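Local coordinates for protein L-lysine 6-monooxygenase (Pseudomonas syringae pv. tomato, PDB 5CQF) that probably hydroxylates the side-chain amine of L-lysine, using FAD and NADPH, in the biosynthesis of a siderophore, at residues A[247-250]-A[251-255]; A[283-287]-A[288-292]; A[100-103]-A[104-107]; A[115-118]-A[119-122]. All blocks are in the same frame, centred on the assembly; numbering follows the deposited sequence.

Interaction 1 (A[247-250]-A[251-255])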
ATOM      1  N   GLY A 247     -12.826   4.531   7.202  1.00 39.48           N
ATOM      2  CA  GLY A 247     -12.963   3.527   8.256  1.00 38.62           C
ATOM      3  C   GLY A 247     -14.101   3.881   9.192  1.00 36.42           C
ATOM      4  O   GLY A 247     -14.265   5.036   9.525  1.00 35.77           O
ATOM      5  N   GLN A 248     -14.879   2.888   9.608  1.00 36.16           N
ATOM      6  CA  GLN A 248     -15.933   3.095  10.591  1.00 36.59           C
ATOM      7  C   GLN A 248     -15.255   3.251  11.935  1.00 36.19           C
ATOM      8  O   GLN A 248     -14.112   2.844  12.105  1.00 37.17           O
ATOM      9  CB  GLN A 248     -16.987   1.970  10.559  1.00 37.71           C
ATOM     10  CG  GLN A 248     -17.681   1.918   9.186  1.00 40.88           C
ATOM     11  CD  GLN A 248     -18.723   0.832   9.000  1.00 41.00           C
ATOM     12  OE1 GLN A 248     -18.812  -0.092   9.766  1.00 43.16           O
ATOM     13  NE2 GLN A 248     -19.504   0.948   7.949  1.00 43.16           N
ATOM     14  N   PHE A 249     -15.976   3.824  12.883  1.00 35.36           N
ATOM     15  CA  PHE A 249     -15.408   4.291  14.147  1.00 36.35           C
ATOM     16  C   PHE A 249     -14.626   3.211  14.875  1.00 35.43           C
ATOM     17  O   PHE A 249     -13.492   3.433  15.244  1.00 34.12           O
ATOM     18  CB  PHE A 249     -16.521   4.863  15.030  1.00 37.47           C
ATOM     19  CG  PHE A 249     -16.037   5.537  16.287  1.00 38.89           C
ATOM     20  CD1 PHE A 249     -15.713   6.890  16.283  1.00 38.59           C
ATOM     21  CD2 PHE A 249     -15.980   4.840  17.499  1.00 38.41           C
ATOM     22  CE1 PHE A 249     -15.315   7.526  17.449  1.00 38.37           C
ATOM     23  CE2 PHE A 249     -15.574   5.484  18.666  1.00 38.51           C
ATOM     24  CZ  PHE A 249     -15.240   6.824  18.637  1.00 38.11           C
ATOM     25  N   PRO A 250     -15.214   2.021  15.040  1.00 36.62           N
ATOM     26  CA  PRO A 250     -14.515   0.977  15.797  1.00 37.97           C
ATOM     27  C   PRO A 250     -13.192   0.484  15.167  1.00 38.76           C
ATOM     28  O   PRO A 250     -12.383  -0.159  15.852  1.00 39.19           O
ATOM     29  CB  PRO A 250     -15.528  -0.174  15.837  1.00 39.26           C
ATOM     30  CG  PRO A 250     -16.840   0.435  15.470  1.00 39.45           C
ATOM     31  CD  PRO A 250     -16.517   1.559  14.526  1.00 37.87           C
ATOM     32  N   ASN A 251     -12.978   0.801  13.890  1.00 38.66           N
ATOM     33  CA  ASN A 251     -11.711   0.520  13.214  1.00 39.34           C
ATOM     34  C   ASN A 251     -10.694   1.654  13.250  1.00 38.79           C
ATOM     35  O   ASN A 251      -9.570   1.482  12.830  1.00 37.11           O
ATOM     36  CB  ASN A 251     -11.986   0.057  11.794  1.00 39.14           C
ATOM     37  CG  ASN A 251     -12.804  -1.224  11.773  1.00 40.45           C
ATOM     38  OD1 ASN A 251     -12.640  -2.077  12.640  1.00 39.41           O
ATOM     39  ND2 ASN A 251     -13.701  -1.358  10.801  1.00 40.41           N
ATOM     40  N   ARG A 252     -11.079   2.789  13.801  1.00 39.50           N
ATOM     41  CA  ARG A 252     -10.176   3.922  13.955  1.00 40.97           C
ATOM     42  C   ARG A 252      -9.667   4.060  15.364  1.00 38.98           C
ATOM     43  O   ARG A 252      -8.556   4.520  15.555  1.00 39.87           O
ATOM     44  CB  ARG A 252     -10.876   5.227  13.562  1.00 43.63           C
ATOM     45  CG  ARG A 252     -11.192   5.304  12.082  1.00 49.59           C
ATOM     46  CD  ARG A 252      -9.926   5.476  11.232  1.00 52.70           C
ATOM     47  NE  ARG A 252      -9.310   6.787  11.467  1.00 55.63           N
ATOM     48  CZ  ARG A 252      -9.738   7.937  10.953  1.00 58.36           C
ATOM     49  NH1 ARG A 252     -10.767   7.958  10.128  1.00 62.50           N
ATOM     50  NH2 ARG A 252      -9.123   9.071  11.253  1.00 59.67           N
ATOM     51  N   VAL A 253     -10.489   3.709  16.349  1.00 37.76           N
ATOM     52  CA  VAL A 253     -10.125   3.814  17.756  1.00 38.05           C
ATOM     53  C   VAL A 253     -10.658   2.638  18.542  1.00 37.01           C
ATOM     54  O   VAL A 253     -11.556   1.962  18.070  1.00 36.88           O
ATOM     55  CB  VAL A 253     -10.680   5.096  18.406  1.00 38.89           C
ATOM     56  CG1 VAL A 253      -9.951   6.311  17.857  1.00 41.57           C
ATOM     57  CG2 VAL A 253     -12.176   5.233  18.192  1.00 38.67           C
ATOM     58  N   PHE A 254     -10.094   2.406  19.725  1.00 36.88           N
ATOM     59  CA  PHE A 254     -10.559   1.338  20.610  1.00 37.83           C
ATOM     60  C   PHE A 254     -11.834   1.838  21.254  1.00 38.04           C
ATOM     61  O   PHE A 254     -11.783   2.633  22.202  1.00 39.19           O
ATOM     62  CB  PHE A 254      -9.504   0.978  21.656  1.00 36.82           C
ATOM     63  CG  PHE A 254      -9.846  -0.217  22.500  1.00 37.16           C
ATOM     64  CD1 PHE A 254     -10.045  -1.463  21.931  1.00 37.59           C
ATOM     65  CD2 PHE A 254      -9.950  -0.101  23.884  1.00 38.58           C
ATOM     66  CE1 PHE A 254     -10.354  -2.563  22.708  1.00 38.27           C
ATOM     67  CE2 PHE A 254     -10.265  -1.192  24.675  1.00 38.24           C
ATOM     68  CZ  PHE A 254     -10.458  -2.428  24.089  1.00 39.19           C
ATOM     69  N   ALA A 255     -12.971   1.404  20.703  1.00 37.35           N
ATOM     70  CA  ALA A 255     -14.296   1.877  21.148  1.00 38.47           C
ATOM     71  C   ALA A 255     -14.556   1.781  22.649  1.00 38.60           C
ATOM     72  O   ALA A 255     -15.075   2.728  23.222  1.00 39.41           O
ATOM     73  CB  ALA A 255     -15.413   1.151  20.403  1.00 39.40           C
TER
HETATM   74  O   HOH W   1     -12.797  -0.736  18.667  1.00 33.02           O

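Interaction 2 (A[283-287]-A[288-292])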
ATOM      1  N   ALA A 283     -19.255   9.516  10.091  1.00 76.55           N
ATOM      2  CA  ALA A 283     -19.814   8.353   9.398  1.00 73.72           C
ATOM      3  C   ALA A 283     -18.752   7.871   8.407  1.00 65.88           C
ATOM      4  O   ALA A 283     -18.324   8.624   7.526  1.00 69.01           O
ATOM      5  CB  ALA A 283     -21.107   8.723   8.681  1.00 75.69           C
ATOM      6  N   GLY A 284     -18.323   6.627   8.551  1.00 54.82           N
ATOM      7  CA  GLY A 284     -17.088   6.181   7.923  1.00 48.71           C
ATOM      8  C   GLY A 284     -17.315   5.050   6.952  1.00 42.86           C
ATOM      9  O   GLY A 284     -18.219   4.263   7.110  1.00 40.27           O
ATOM     10  N   ILE A 285     -16.467   4.980   5.946  1.00 40.98           N
ATOM     11  CA  ILE A 285     -16.569   3.978   4.905  1.00 40.01           C
ATOM     12  C   ILE A 285     -15.218   3.291   4.744  1.00 37.94           C
ATOM     13  O   ILE A 285     -14.180   3.968   4.737  1.00 36.00           O
ATOM     14  CB  ILE A 285     -16.988   4.642   3.588  1.00 41.30           C
ATOM     15  CG1 ILE A 285     -18.390   5.238   3.730  1.00 44.84           C
ATOM     16  CG2 ILE A 285     -16.971   3.642   2.441  1.00 42.25           C
ATOM     17  CD1 ILE A 285     -18.810   6.041   2.516  1.00 47.44           C
ATOM     18  N   ASP A 286     -15.234   1.950   4.689  1.00 36.95           N
ATOM     19  CA  ASP A 286     -14.028   1.144   4.396  1.00 36.35           C
ATOM     20  C   ASP A 286     -13.282   1.835   3.266  1.00 35.58           C
ATOM     21  O   ASP A 286     -13.888   2.036   2.215  1.00 34.36           O
ATOM     22  CB  ASP A 286     -14.471  -0.264   3.952  1.00 37.96           C
ATOM     23  CG  ASP A 286     -13.310  -1.201   3.602  1.00 38.67           C
ATOM     24  OD1 ASP A 286     -12.156  -0.742   3.470  1.00 37.21           O
ATOM     25  OD2 ASP A 286     -13.582  -2.431   3.463  1.00 40.82           O
ATOM     26  N   PRO A 287     -11.991   2.230   3.479  1.00 35.58           N
ATOM     27  CA  PRO A 287     -11.235   2.898   2.408  1.00 35.53           C
ATOM     28  C   PRO A 287     -11.143   2.084   1.124  1.00 34.95           C
ATOM     29  O   PRO A 287     -11.089   2.658   0.078  1.00 33.38           O
ATOM     30  CB  PRO A 287      -9.837   3.150   3.018  1.00 36.45           C
ATOM     31  CG  PRO A 287      -9.796   2.386   4.306  1.00 37.78           C
ATOM     32  CD  PRO A 287     -11.221   2.150   4.735  1.00 36.89           C
ATOM     33  N   ASP A 288     -11.164   0.755   1.183  1.00 38.23           N
ATOM     34  CA  ASP A 288     -11.180  -0.052  -0.070  1.00 39.58           C
ATOM     35  C   ASP A 288     -12.505   0.028  -0.798  1.00 38.64           C
ATOM     36  O   ASP A 288     -12.531  -0.088  -2.020  1.00 39.52           O
ATOM     37  CB  ASP A 288     -10.814  -1.524   0.161  1.00 40.77           C
ATOM     38  CG  ASP A 288      -9.455  -1.689   0.798  1.00 44.27           C
ATOM     39  OD1 ASP A 288      -8.597  -0.777   0.672  1.00 46.37           O
ATOM     40  OD2 ASP A 288      -9.244  -2.742   1.450  1.00 52.64           O
ATOM     41  N   GLU A 289     -13.597   0.228  -0.068  1.00 39.81           N
ATOM     42  CA  GLU A 289     -14.904   0.428  -0.707  1.00 41.92           C
ATOM     43  C   GLU A 289     -14.962   1.763  -1.462  1.00 41.80           C
ATOM     44  O   GLU A 289     -15.384   1.802  -2.622  1.00 40.56           O
ATOM     45  CB  GLU A 289     -16.037   0.343   0.308  1.00 44.74           C
ATOM     46  CG  GLU A 289     -16.304  -1.074   0.816  1.00 47.77           C
ATOM     47  CD  GLU A 289     -16.798  -2.033  -0.274  1.00 49.62           C
ATOM     48  OE1 GLU A 289     -17.680  -1.654  -1.107  1.00 49.13           O
ATOM     49  OE2 GLU A 289     -16.303  -3.182  -0.285  1.00 48.49           O
ATOM     50  N   ARG A 290     -14.514   2.833  -0.818  1.00 43.44           N
ATOM     51  CA  ARG A 290     -14.386   4.132  -1.477  1.00 46.72           C
ATOM     52  C   ARG A 290     -13.533   4.010  -2.722  1.00 43.53           C
ATOM     53  O   ARG A 290     -13.878   4.530  -3.770  1.00 40.04           O
ATOM     54  CB  ARG A 290     -13.732   5.168  -0.551  1.00 52.49           C
ATOM     55  CG  ARG A 290     -14.688   5.910   0.365  1.00 60.70           C
ATOM     56  CD  ARG A 290     -15.783   6.675  -0.397  1.00 65.24           C
ATOM     57  NE  ARG A 290     -15.274   7.652  -1.390  1.00 68.88           N
ATOM     58  CZ  ARG A 290     -15.561   7.667  -2.705  1.00 69.69           C
ATOM     59  NH1 ARG A 290     -16.350   6.744  -3.265  1.00 67.94           N
ATOM     60  NH2 ARG A 290     -15.043   8.624  -3.470  1.00 67.89           N
ATOM     61  N   GLN A 291     -12.401   3.334  -2.579  1.00 41.46           N
ATOM     62  CA  GLN A 291     -11.491   3.144  -3.687  1.00 43.60           C
ATOM     63  C   GLN A 291     -12.161   2.384  -4.822  1.00 39.85           C
ATOM     64  O   GLN A 291     -11.999   2.736  -5.973  1.00 39.24           O
ATOM     65  CB  GLN A 291     -10.201   2.455  -3.201  1.00 48.63           C
ATOM     66  CG  GLN A 291      -9.230   1.947  -4.270  1.00 56.39           C
ATOM     67  CD  GLN A 291      -8.745   3.026  -5.234  1.00 64.39           C
ATOM     68  OE1 GLN A 291      -8.737   4.219  -4.902  1.00 68.71           O
ATOM     69  NE2 GLN A 291      -8.341   2.607  -6.453  1.00 69.59           N
ATOM     70  N   LYS A 292     -12.931   1.352  -4.521  1.00 40.51           N
ATOM     71  CA  LYS A 292     -13.552   0.551  -5.598  1.00 40.49           C
ATOM     72  C   LYS A 292     -14.525   1.417  -6.387  1.00 38.31           C
ATOM     73  O   LYS A 292     -14.557   1.386  -7.639  1.00 37.07           O
ATOM     74  CB  LYS A 292     -14.257  -0.698  -5.041  1.00 43.10           C
ATOM     75  CG  LYS A 292     -13.375  -1.938  -5.029  1.00 49.20           C
ATOM     76  CD  LYS A 292     -13.648  -2.858  -3.844  1.00 52.18           C
ATOM     77  CE  LYS A 292     -14.887  -3.708  -4.029  1.00 56.95           C
ATOM     78  NZ  LYS A 292     -15.524  -4.079  -2.719  1.00 56.76           N
TER
HETATM   79  O   HOH W   2     -11.251  -4.003   2.864  1.00 47.51           O

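Interaction 3 (A[100-103]-A[104-107])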
ATOM      1  N   PHE A 100      -1.504 -20.396   5.141  1.00 35.09           N
ATOM      2  CA  PHE A 100      -0.437 -19.798   4.380  1.00 34.31           C
ATOM      3  C   PHE A 100      -0.958 -18.868   3.288  1.00 34.48           C
ATOM      4  O   PHE A 100      -0.509 -17.728   3.180  1.00 33.82           O
ATOM      5  CB  PHE A 100       0.518 -20.807   3.759  1.00 35.68           C
ATOM      6  CG  PHE A 100       1.645 -20.136   3.033  1.00 36.16           C
ATOM      7  CD1 PHE A 100       2.743 -19.682   3.730  1.00 36.53           C
ATOM      8  CD2 PHE A 100       1.541 -19.828   1.704  1.00 36.42           C
ATOM      9  CE1 PHE A 100       3.764 -19.020   3.103  1.00 37.13           C
ATOM     10  CE2 PHE A 100       2.560 -19.149   1.046  1.00 37.27           C
ATOM     11  CZ  PHE A 100       3.687 -18.757   1.754  1.00 38.01           C
ATOM     12  N   ASP A 101      -1.891 -19.326   2.470  1.00 35.32           N
ATOM     13  CA  ASP A 101      -2.329 -18.489   1.366  1.00 36.37           C
ATOM     14  C   ASP A 101      -2.999 -17.220   1.875  1.00 35.67           C
ATOM     15  O   ASP A 101      -2.869 -16.160   1.283  1.00 34.37           O
ATOM     16  CB  ASP A 101      -3.238 -19.266   0.425  1.00 38.87           C
ATOM     17  CG  ASP A 101      -2.487 -20.348  -0.328  1.00 41.93           C
ATOM     18  OD1 ASP A 101      -1.242 -20.263  -0.398  1.00 44.58           O
ATOM     19  OD2 ASP A 101      -3.124 -21.282  -0.847  1.00 45.72           O
ATOM     20  N   PHE A 102      -3.681 -17.306   2.995  1.00 35.21           N
ATOM     21  CA  PHE A 102      -4.317 -16.115   3.513  1.00 37.23           C
ATOM     22  C   PHE A 102      -3.291 -15.005   3.764  1.00 37.83           C
ATOM     23  O   PHE A 102      -3.515 -13.839   3.428  1.00 38.86           O
ATOM     24  CB  PHE A 102      -5.071 -16.395   4.802  1.00 37.23           C
ATOM     25  CG  PHE A 102      -5.725 -15.178   5.358  1.00 37.63           C
ATOM     26  CD1 PHE A 102      -6.933 -14.761   4.863  1.00 38.82           C
ATOM     27  CD2 PHE A 102      -5.097 -14.411   6.322  1.00 37.92           C
ATOM     28  CE1 PHE A 102      -7.546 -13.618   5.360  1.00 39.48           C
ATOM     29  CE2 PHE A 102      -5.678 -13.258   6.799  1.00 37.56           C
ATOM     30  CZ  PHE A 102      -6.905 -12.857   6.318  1.00 37.85           C
ATOM     31  N   GLY A 103      -2.164 -15.383   4.342  1.00 37.09           N
ATOM     32  CA  GLY A 103      -1.096 -14.453   4.604  1.00 38.33           C
ATOM     33  C   GLY A 103      -0.490 -13.827   3.380  1.00 40.37           C
ATOM     34  O   GLY A 103      -0.036 -12.691   3.432  1.00 42.61           O
ATOM     35  N   LEU A 104      -0.469 -14.563   2.278  1.00 41.86           N
ATOM     36  CA  LEU A 104       0.083 -14.043   1.041  1.00 43.10           C
ATOM     37  C   LEU A 104      -0.841 -13.043   0.397  1.00 40.84           C
ATOM     38  O   LEU A 104      -0.455 -12.380  -0.511  1.00 41.04           O
ATOM     39  CB  LEU A 104       0.335 -15.161   0.046  1.00 46.37           C
ATOM     40  CG  LEU A 104       1.744 -15.694  -0.129  1.00 50.63           C
ATOM     41  CD1 LEU A 104       1.675 -16.788  -1.196  1.00 54.62           C
ATOM     42  CD2 LEU A 104       2.723 -14.598  -0.568  1.00 51.05           C
ATOM     43  N   LEU A 105      -2.079 -12.948   0.822  1.00 42.42           N
ATOM     44  CA  LEU A 105      -2.995 -12.060   0.125  1.00 43.62           C
ATOM     45  C   LEU A 105      -2.516 -10.605   0.255  1.00 48.19           C
ATOM     46  O   LEU A 105      -2.589  -9.830  -0.692  1.00 46.84           O
ATOM     47  CB  LEU A 105      -4.411 -12.196   0.675  1.00 41.33           C
ATOM     48  CG  LEU A 105      -5.268 -13.407   0.312  1.00 40.69           C
ATOM     49  CD1 LEU A 105      -6.505 -13.482   1.183  1.00 38.60           C
ATOM     50  CD2 LEU A 105      -5.681 -13.335  -1.135  1.00 42.27           C
ATOM     51  N   GLY A 106      -2.047 -10.233   1.440  1.00 52.93           N
ATOM     52  CA  GLY A 106      -1.682  -8.848   1.692  1.00 59.84           C
ATOM     53  C   GLY A 106      -2.851  -7.871   1.810  1.00 61.16           C
ATOM     54  O   GLY A 106      -2.647  -6.648   1.799  1.00 68.58           O
ATOM     55  N   ARG A 107      -4.069  -8.389   1.921  1.00 55.21           N
ATOM     56  CA  ARG A 107      -5.233  -7.546   2.110  1.00 51.91           C
ATOM     57  C   ARG A 107      -6.039  -8.124   3.258  1.00 48.93           C
ATOM     58  O   ARG A 107      -5.804  -9.256   3.681  1.00 48.58           O
ATOM     59  CB  ARG A 107      -6.084  -7.470   0.830  1.00 53.81           C
ATOM     60  CG  ARG A 107      -6.628  -8.815   0.318  1.00 55.47           C
ATOM     61  CD  ARG A 107      -7.836  -8.677  -0.602  1.00 52.57           C
ATOM     62  NE  ARG A 107      -8.221  -9.953  -1.215  1.00 53.79           N
ATOM     63  CZ  ARG A 107      -8.926 -10.927  -0.619  1.00 53.59           C
ATOM     64  NH1 ARG A 107      -9.362 -10.826   0.641  1.00 50.38           N
ATOM     65  NH2 ARG A 107      -9.219 -12.027  -1.304  1.00 54.60           N
TER

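Interaction 4 (A[115-118]-A[119-122])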
ATOM      1  N   SER A 115     -18.189 -14.042   6.392  1.00 37.87           N
ATOM      2  CA  SER A 115     -19.462 -14.797   6.408  1.00 40.99           C
ATOM      3  C   SER A 115     -19.257 -16.284   6.583  1.00 39.71           C
ATOM      4  O   SER A 115     -19.880 -16.912   7.458  1.00 40.29           O
ATOM      5  CB  SER A 115     -20.254 -14.608   5.103  1.00 44.10           C
ATOM      6  OG  SER A 115     -20.682 -13.268   5.010  1.00 50.02           O
ATOM      7  N   ASP A 116     -18.402 -16.853   5.735  1.00 38.12           N
ATOM      8  CA  ASP A 116     -18.066 -18.268   5.834  1.00 37.94           C
ATOM      9  C   ASP A 116     -17.543 -18.630   7.211  1.00 36.47           C
ATOM     10  O   ASP A 116     -17.969 -19.630   7.812  1.00 36.66           O
ATOM     11  CB  ASP A 116     -17.032 -18.655   4.782  1.00 39.11           C
ATOM     12  CG  ASP A 116     -16.894 -20.164   4.646  1.00 40.51           C
ATOM     13  OD1 ASP A 116     -17.856 -20.785   4.174  1.00 43.38           O
ATOM     14  OD2 ASP A 116     -15.858 -20.741   5.017  1.00 40.85           O
ATOM     15  N   TYR A 117     -16.629 -17.808   7.723  1.00 35.17           N
ATOM     16  CA  TYR A 117     -16.129 -17.990   9.095  1.00 34.54           C
ATOM     17  C   TYR A 117     -17.274 -18.034  10.068  1.00 35.91           C
ATOM     18  O   TYR A 117     -17.364 -18.890  10.926  1.00 35.27           O
ATOM     19  CB  TYR A 117     -15.166 -16.855   9.466  1.00 33.64           C
ATOM     20  CG  TYR A 117     -14.860 -16.711  10.954  1.00 32.79           C
ATOM     21  CD1 TYR A 117     -14.131 -17.674  11.645  1.00 32.41           C
ATOM     22  CD2 TYR A 117     -15.294 -15.579  11.665  1.00 32.43           C
ATOM     23  CE1 TYR A 117     -13.859 -17.524  12.999  1.00 32.66           C
ATOM     24  CE2 TYR A 117     -15.019 -15.421  13.008  1.00 30.72           C
ATOM     25  CZ  TYR A 117     -14.311 -16.380  13.669  1.00 31.68           C
ATOM     26  OH  TYR A 117     -14.074 -16.210  14.997  1.00 32.13           O
ATOM     27  N   LEU A 118     -18.171 -17.082   9.917  1.00 37.54           N
ATOM     28  CA  LEU A 118     -19.266 -16.946  10.837  1.00 38.80           C
ATOM     29  C   LEU A 118     -20.183 -18.168  10.803  1.00 38.14           C
ATOM     30  O   LEU A 118     -20.630 -18.655  11.844  1.00 38.33           O
ATOM     31  CB  LEU A 118     -20.010 -15.668  10.482  1.00 40.97           C
ATOM     32  CG  LEU A 118     -21.311 -15.514  11.221  1.00 44.18           C
ATOM     33  CD1 LEU A 118     -21.013 -14.977  12.602  1.00 44.62           C
ATOM     34  CD2 LEU A 118     -22.222 -14.583  10.441  1.00 48.31           C
ATOM     35  N   GLY A 119     -20.469 -18.685   9.618  1.00 38.54           N
ATOM     36  CA  GLY A 119     -21.192 -19.986   9.508  1.00 38.16           C
ATOM     37  C   GLY A 119     -20.378 -21.116  10.121  1.00 38.79           C
ATOM     38  O   GLY A 119     -20.914 -22.021  10.740  1.00 40.18           O
ATOM     39  N   TRP A 120     -19.062 -21.063   9.982  1.00 37.37           N
ATOM     40  CA  TRP A 120     -18.233 -22.125  10.513  1.00 38.23           C
ATOM     41  C   TRP A 120     -18.276 -22.136  12.029  1.00 38.88           C
ATOM     42  O   TRP A 120     -18.262 -23.202  12.651  1.00 41.29           O
ATOM     43  CB  TRP A 120     -16.813 -21.979   9.962  1.00 37.60           C
ATOM     44  CG  TRP A 120     -15.766 -22.884  10.509  1.00 38.57           C
ATOM     45  CD1 TRP A 120     -15.352 -24.083   9.974  1.00 39.72           C
ATOM     46  CD2 TRP A 120     -14.892 -22.628  11.618  1.00 37.76           C
ATOM     47  NE1 TRP A 120     -14.320 -24.594  10.717  1.00 39.25           N
ATOM     48  CE2 TRP A 120     -14.027 -23.733  11.735  1.00 37.65           C
ATOM     49  CE3 TRP A 120     -14.775 -21.583  12.540  1.00 36.35           C
ATOM     50  CZ2 TRP A 120     -13.062 -23.825  12.740  1.00 37.46           C
ATOM     51  CZ3 TRP A 120     -13.823 -21.683  13.541  1.00 35.51           C
ATOM     52  CH2 TRP A 120     -12.981 -22.792  13.633  1.00 36.33           C
ATOM     53  N   VAL A 121     -18.328 -20.966  12.646  1.00 38.30           N
ATOM     54  CA  VAL A 121     -18.470 -20.904  14.111  1.00 38.78           C
ATOM     55  C   VAL A 121     -19.883 -21.272  14.537  1.00 40.99           C
ATOM     56  O   VAL A 121     -20.095 -22.071  15.451  1.00 40.69           O
ATOM     57  CB  VAL A 121     -18.196 -19.504  14.704  1.00 36.99           C
ATOM     58  CG1 VAL A 121     -18.307 -19.567  16.222  1.00 37.27           C
ATOM     59  CG2 VAL A 121     -16.814 -19.022  14.339  1.00 36.71           C
ATOM     60  N   SER A 122     -20.855 -20.658  13.891  1.00 43.15           N
ATOM     61  CA  SER A 122     -22.254 -20.942  14.218  1.00 47.23           C
ATOM     62  C   SER A 122     -22.509 -22.445  14.272  1.00 49.08           C
ATOM     63  O   SER A 122     -22.945 -22.966  15.295  1.00 51.32           O
ATOM     64  CB  SER A 122     -23.185 -20.253  13.215  1.00 47.68           C
ATOM     65  OG  SER A 122     -24.513 -20.612  13.477  1.00 50.65           O
TER

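Interaction 1 (A[247-250]-A[251-255])
Phe-249 offers its carbonyl O to two successive backbone amides, Arg-252 N at 2.9 Å and Val-253 N at 3.2 Å, and with the bond from Asn-251 N to Gln-248 O (2.9 Å) this winds 248-253 into a tight coil. The two donors reach Phe-249 O from different directions: Val-253 N lies almost in line with the carbonyl bond, Arg-252 N 54° above the carbonyl plane. Phe-249, its CG anti to the backbone N (chi1 -173°), swings its ring over to Val-253. Val-253 CG2 lies over one face of the Phe-249 ring, 3.7 Å from the centroid and displaced toward the rim, nearest Phe-249 CE2 at 3.4 Å; this is a CH-pi contact. A water donates to Pro-250 O at 2.9 Å and accepts from Ala-255 N, bridging the coil to the start of helix 255-264. Gln-248 NE2 bonds to Gly-66 O, and Asn-251 is held by Arg-75 and Asp-68. Arg-252, bent at chi2 and chi3, gives NH1 to Leu-246 O and NH2 to Thr-244 O of the second subunit. Phe-249 also makes an edge-to-face stack with His-258. With Phe-249 and Pro-250, then Pro-250 and Asn-251, at their corners, 248-251 and 249-252 are two overlapping type I beta turns, leading from strand 245-246 to helix 255-264.

Interaction 2 (A[283-287]-A[288-292])
Asp-286 OD1 accepts from Asp-288 N at 2.9 Å and from Asn-70 ND2, so two donors grip one carboxylate oxygen. Asp-286 is the N-cap of helix 287-302: with CG anti to the backbone N (chi1 179°), the carboxylate is turned over the first turn and receives the Asp-288 N-H at OD1 from 52° above the carboxylate plane. The backbone O of Asp-286 begins the helical bonding, taking Arg-290 N at 3.2 Å and, weakly, Glu-289 N. The carboxylates of Asp-286 and Asp-288 come near each other, Asp-286 OD1 to Asp-288 OD2 4.1 Å, and a water that donates to OD2 of both probably eases that repulsion, as may the amino end of the helix. Glu-289 packs its CG on Asp-286 CB (3.7 Å), while its OE2 is taken in a salt bridge by Lys-292 NZ at 2.7 Å. Ile-285 extends CG2 to the aliphatic part of Arg-290, meeting CG at 3.8 Å. Strand 284-285 thus runs almost directly into the helix. It pairs in parallel with strand 245-246, through backbone bonding of Ile-285 with Gln-245, whereas Glu-289 and Lys-292 lean on helix 214-226, whose Gln-214 OE1 holds Asp-286 N.

Interaction 3 (A[100-103]-A[104-107])
Leu-104 has an unusual first torsion, chi1 -101°, away from the staggered positions; it brings Leu-104 CD1 obliquely to the Phe-100 ring, 3.4 Å from Phe-100 CE2. The backbone beneath is near the end of helix 99-105. Leu-104 N is shared between two carbonyls, Phe-100 O at 3.3 Å and, weakly, Asp-101 O at 3.0 Å, and Leu-105 N bonds to Phe-102 O at 3.1 Å. Gly-106 then leaves the helix with positive phi (72°). Round the helix, Phe-102 and Leu-105 cross at about a right angle, their CD1 atoms 3.9 Å apart. Leu-105 CD1 also lies 3.7 Å above one face of the Arg-107 guanidinium, offset toward its rim. That guanidinium is held from outside, NH2 making a salt bridge to Glu-299 and a hydrogen bond to Ser-295, both of the third subunit. Phe-294 of the third subunit packs on both leucines, while His-72 of the fourth meets the Phe-102 ring edge-to-face. The side chains thus make a largely apolar helix end, with a salt bridge from Arg-107 just beyond it, where three subunits meet.

Interaction 4 (A[115-118]-A[119-122])
Residues 115-122 form a buried part of helix 111-125, packed beside helix 23-37, which starts within the GxGxxG-type strand-turn-helix of the probable FAD-binding Rossmann-type fold. They make two regular turns: Gly-119 N bonds to Ser-115 O, Trp-120 N to Asp-116 O, Val-121 N to Tyr-117 O and Ser-122 N to Leu-118 O, all within 2.8-2.9 Å. Tyr-117 carries the side-chain contact. Its CG is anti to the backbone N (chi1 165°), which lays the ring along the helix toward the next turn, running alongside Val-121 in the same direction. Trp-120 crosses it obliquely, with CE3 at 4.1 Å from Tyr-117 CD1. The polar ends are occupied by other parts of the chain: Tyr-117 OH bonds to Phe-87 O, Trp-120 NE1 to Asp-95 OD2, and Asp-116 OD2 to Tyr-92 OH. Tyr-92 also meets the indole edge-to-face, as Phe-89 meets the phenol ring. Leu-118, Val-121 and Ser-122 turn to Ile-26 of helix 23-37, joining the two helices. In a CH-pi contact Val-121 CG2 sits over one face of the Tyr-117 ring, 3.9 Å from its centroid and offset toward the rim, with Tyr-117 CE1 the nearest ring atom at 3.6 Å.

Interactions 1 and 2 adjoin, centres about 13 Å apart: Gly-247 N lies 2.9 Å from Ile-285 O, a probable hydrogen bond. Interactions 3 and 4 lie on successive helices, nearest atoms about 9 Å apart. Within one chain interaction 3 has its nearest atoms about 13 Å from interaction 1 and about 6 Å from interaction 2, yet the assembly joins them: Phe-100 and Leu-104 pack on Val-253 and Asn-251 of the fourth subunit, and Gln-291 packs on Leu-105 of the third subunit. Ile-285 of interaction 2 touches the GxGxxA-type turn, probably for NADPH, whereas Leu-118 of interaction 4 lies near the GxGxxG-type turn, probably for FAD; the centres of these interactions are about 24 Å apart.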